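Local atomic coordinates of cytoplasmic protein (Cryptococcus neoformans var. grubii serotype A, PDB entry 7LPO), a protein that probably hydrolyses steryl beta-glucosides, acting as a sterylglucosidase of glycoside hydrolase family 5. Residues Lys688-Val693 with Val763-Val768. Sequence-based numbering, arbitrary orientation.
Sequences KFKYAV and VYTIEV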
loop_
_atom_site.group_PDB
_atom_site.type_symbol
_atom_site.label_atom_id
_atom_site.label_comp_id
_atom_site.label_asym_id
_atom_site.label_seq_id
_atom_site.Cartn_x
_atom_site.Cartn_y
_atom_site.Cartn_z
ATOM N N LYS A 688 -22.707 -20.255 -3.018
ATOM C CA LYS A 688 -23.750 -19.412 -3.583
ATOM C C LYS A 688 -23.222 -18.018 -3.880
ATOM O O LYS A 688 -22.581 -17.388 -3.033
ATOM C CB LYS A 688 -24.935 -19.339 -2.627
ATOM C CG LYS A 688 -25.757 -20.627 -2.621
ATOM C CD LYS A 688 -26.720 -20.676 -1.457
ATOM C CE LYS A 688 -27.949 -21.498 -1.808
ATOM N NZ LYS A 688 -28.939 -21.486 -0.679
ATOM N N PHE A 689 -23.504 -17.549 -5.091
ATOM C CA PHE A 689 -23.091 -16.246 -5.583
ATOM C C PHE A 689 -24.329 -15.538 -6.101
ATOM O O PHE A 689 -25.113 -16.133 -6.843
ATOM C CB PHE A 689 -22.057 -16.395 -6.695
ATOM C CG PHE A 689 -21.718 -15.120 -7.398
ATOM C CD1 PHE A 689 -21.027 -14.114 -6.750
ATOM C CD2 PHE A 689 -22.043 -14.947 -8.722
ATOM C CE1 PHE A 689 -20.688 -12.960 -7.409
ATOM C CE2 PHE A 689 -21.709 -13.785 -9.382
ATOM C CZ PHE A 689 -21.029 -12.797 -8.725
ATOM N N LYS A 690 -24.502 -14.279 -5.713
ATOM C CA LYS A 690 -25.635 -13.483 -6.159
ATOM C C LYS A 690 -25.146 -12.092 -6.533
ATOM O O LYS A 690 -24.492 -11.420 -5.732
ATOM C CB LYS A 690 -26.712 -13.395 -5.072
ATOM C CG LYS A 690 -27.875 -12.486 -5.442
ATOM C CD LYS A 690 -29.101 -12.794 -4.606
ATOM C CE LYS A 690 -30.331 -12.062 -5.145
ATOM N NZ LYS A 690 -31.132 -11.417 -4.061
ATOM N N TYR A 691 -25.459 -11.673 -7.755
ATOM C CA TYR A 691 -25.055 -10.378 -8.282
ATOM C C TYR A 691 -26.300 -9.630 -8.738
ATOM O O TYR A 691 -27.073 -10.147 -9.555
ATOM C CB TYR A 691 -24.077 -10.559 -9.439
ATOM C CG TYR A 691 -23.622 -9.272 -10.069
ATOM C CD1 TYR A 691 -23.353 -8.148 -9.293
ATOM C CD2 TYR A 691 -23.455 -9.174 -11.437
ATOM C CE1 TYR A 691 -22.938 -6.975 -9.865
ATOM C CE2 TYR A 691 -23.022 -7.999 -12.017
ATOM C CZ TYR A 691 -22.765 -6.909 -11.229
ATOM O OH TYR A 691 -22.327 -5.745 -11.813
ATOM N N ALA A 692 -26.483 -8.414 -8.221
ATOM C CA ALA A 692 -27.572 -7.526 -8.609
ATOM C C ALA A 692 -27.005 -6.299 -9.309
ATOM O O ALA A 692 -26.047 -5.688 -8.821
ATOM C CB ALA A 692 -28.386 -7.094 -7.389
ATOM N N VAL A 693 -27.610 -5.926 -10.433
ATOM C CA VAL A 693 -27.139 -4.812 -11.248
ATOM C C VAL A 693 -28.306 -3.879 -11.556
ATOM O O VAL A 693 -29.411 -4.326 -11.876
ATOM C CB VAL A 693 -26.473 -5.318 -12.547
ATOM C CG1 VAL A 693 -27.345 -6.360 -13.208
ATOM C CG2 VAL A 693 -26.185 -4.164 -13.497
ATOM N N VAL A 763 -33.564 -3.494 -11.435
ATOM C CA VAL A 763 -32.491 -4.329 -10.918
ATOM C C VAL A 763 -32.683 -5.748 -11.438
ATOM O O VAL A 763 -33.680 -6.408 -11.124
ATOM C CB VAL A 763 -32.452 -4.311 -9.381
ATOM C CG1 VAL A 763 -31.377 -5.279 -8.880
ATOM C CG2 VAL A 763 -32.214 -2.905 -8.867
ATOM N N TYR A 764 -31.724 -6.219 -12.223
ATOM C CA TYR A 764 -31.638 -7.615 -12.613
ATOM C C TYR A 764 -30.737 -8.363 -11.632
ATOM O O TYR A 764 -29.885 -7.773 -10.964
ATOM C CB TYR A 764 -31.076 -7.744 -14.026
ATOM C CG TYR A 764 -31.836 -7.023 -15.111
ATOM C CD1 TYR A 764 -33.037 -6.385 -14.858
ATOM C CD2 TYR A 764 -31.348 -7.003 -16.409
ATOM C CE1 TYR A 764 -33.729 -5.741 -15.869
ATOM C CE2 TYR A 764 -32.019 -6.363 -17.413
ATOM C CZ TYR A 764 -33.206 -5.731 -17.144
ATOM O OH TYR A 764 -33.864 -5.099 -18.171
ATOM N N THR A 765 -30.931 -9.677 -11.547
ATOM C CA THR A 765 -30.139 -10.498 -10.644
ATOM C C THR A 765 -29.713 -11.780 -11.342
ATOM O O THR A 765 -30.403 -12.293 -12.228
ATOM C CB THR A 765 -30.904 -10.867 -9.355
ATOM O OG1 THR A 765 -32.036 -11.695 -9.676
ATOM C CG2 THR A 765 -31.366 -9.615 -8.627
ATOM N N ILE A 766 -28.573 -12.307 -10.908
ATOM C CA ILE A 766 -28.063 -13.588 -11.376
ATOM C C ILE A 766 -27.508 -14.320 -10.166
ATOM O O ILE A 766 -26.794 -13.725 -9.351
ATOM C CB ILE A 766 -26.986 -13.422 -12.472
ATOM C CG1 ILE A 766 -26.662 -14.784 -13.085
ATOM C CG2 ILE A 766 -25.730 -12.763 -11.929
ATOM C CD1 ILE A 766 -26.025 -14.697 -14.460
ATOM N N GLU A 767 -27.849 -15.600 -10.040
ATOM C CA GLU A 767 -27.401 -16.432 -8.934
ATOM C C GLU A 767 -26.708 -17.673 -9.476
ATOM O O GLU A 767 -27.156 -18.269 -10.461
ATOM C CB GLU A 767 -28.570 -16.822 -8.036
ATOM C CG GLU A 767 -29.358 -15.628 -7.535
ATOM C CD GLU A 767 -30.743 -15.998 -7.049
ATOM O OE1 GLU A 767 -30.845 -16.522 -5.918
ATOM O OE2 GLU A 767 -31.726 -15.764 -7.796
ATOM N N VAL A 768 -25.613 -18.052 -8.825
ATOM C CA VAL A 768 -24.761 -19.146 -9.270
ATOM C C VAL A 768 -24.404 -20.000 -8.065
ATOM O O VAL A 768 -24.187 -19.479 -6.965
ATOM C CB VAL A 768 -23.481 -18.616 -9.951
ATOM C CG1 VAL A 768 -22.562 -19.777 -10.363
ATOM C CG2 VAL A 768 -23.828 -17.741 -11.141
#
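F689, Y691 and V693 pair with V768, I766 and Y764 in antiparallel register, each pair closed by two reciprocal backbone hydrogen bonds. The straightest runs from Y691 N to I766 O (2.9 Å, 168° at the hydrogen); the Y764 N to V693 O bond is the most bent, at 141°. From the non-hydrogen-bonded pairs K690-E767 and A692-T765 between them, CA-H groups approach carbonyls of the neighbouring pairs, E767 CA lying 3.1 Å from F689 O. On the buried face, formed by the six hydrogen-bonded residues, V768 CG2 meets the F689 ring at its edge, 4.1 Å from CD2. With CG1 anti to the backbone N (chi1 -171°), I766 turns CG2 to Y691 CB at 3.7 Å. The face bearing K690, A692, T765 and E767 is more open: A692 CB touches V763 CG1 (3.8 Å), and K690 and E767 lie side by side, CG to CG at 4.1 Å, K690 NZ staying 5.4 Å from E767 OE1. Further out, T673 OG1 bonds the Y691 hydroxyl and the P755 carbonyl that of Y764, whose ring stacks on H740. The two strands are the central pair of a four-stranded antiparallel sheet in the C-terminal domain, flanked by 676-682 and 734-738, with L750 and W752 of strand 749-753 packing against the buried face.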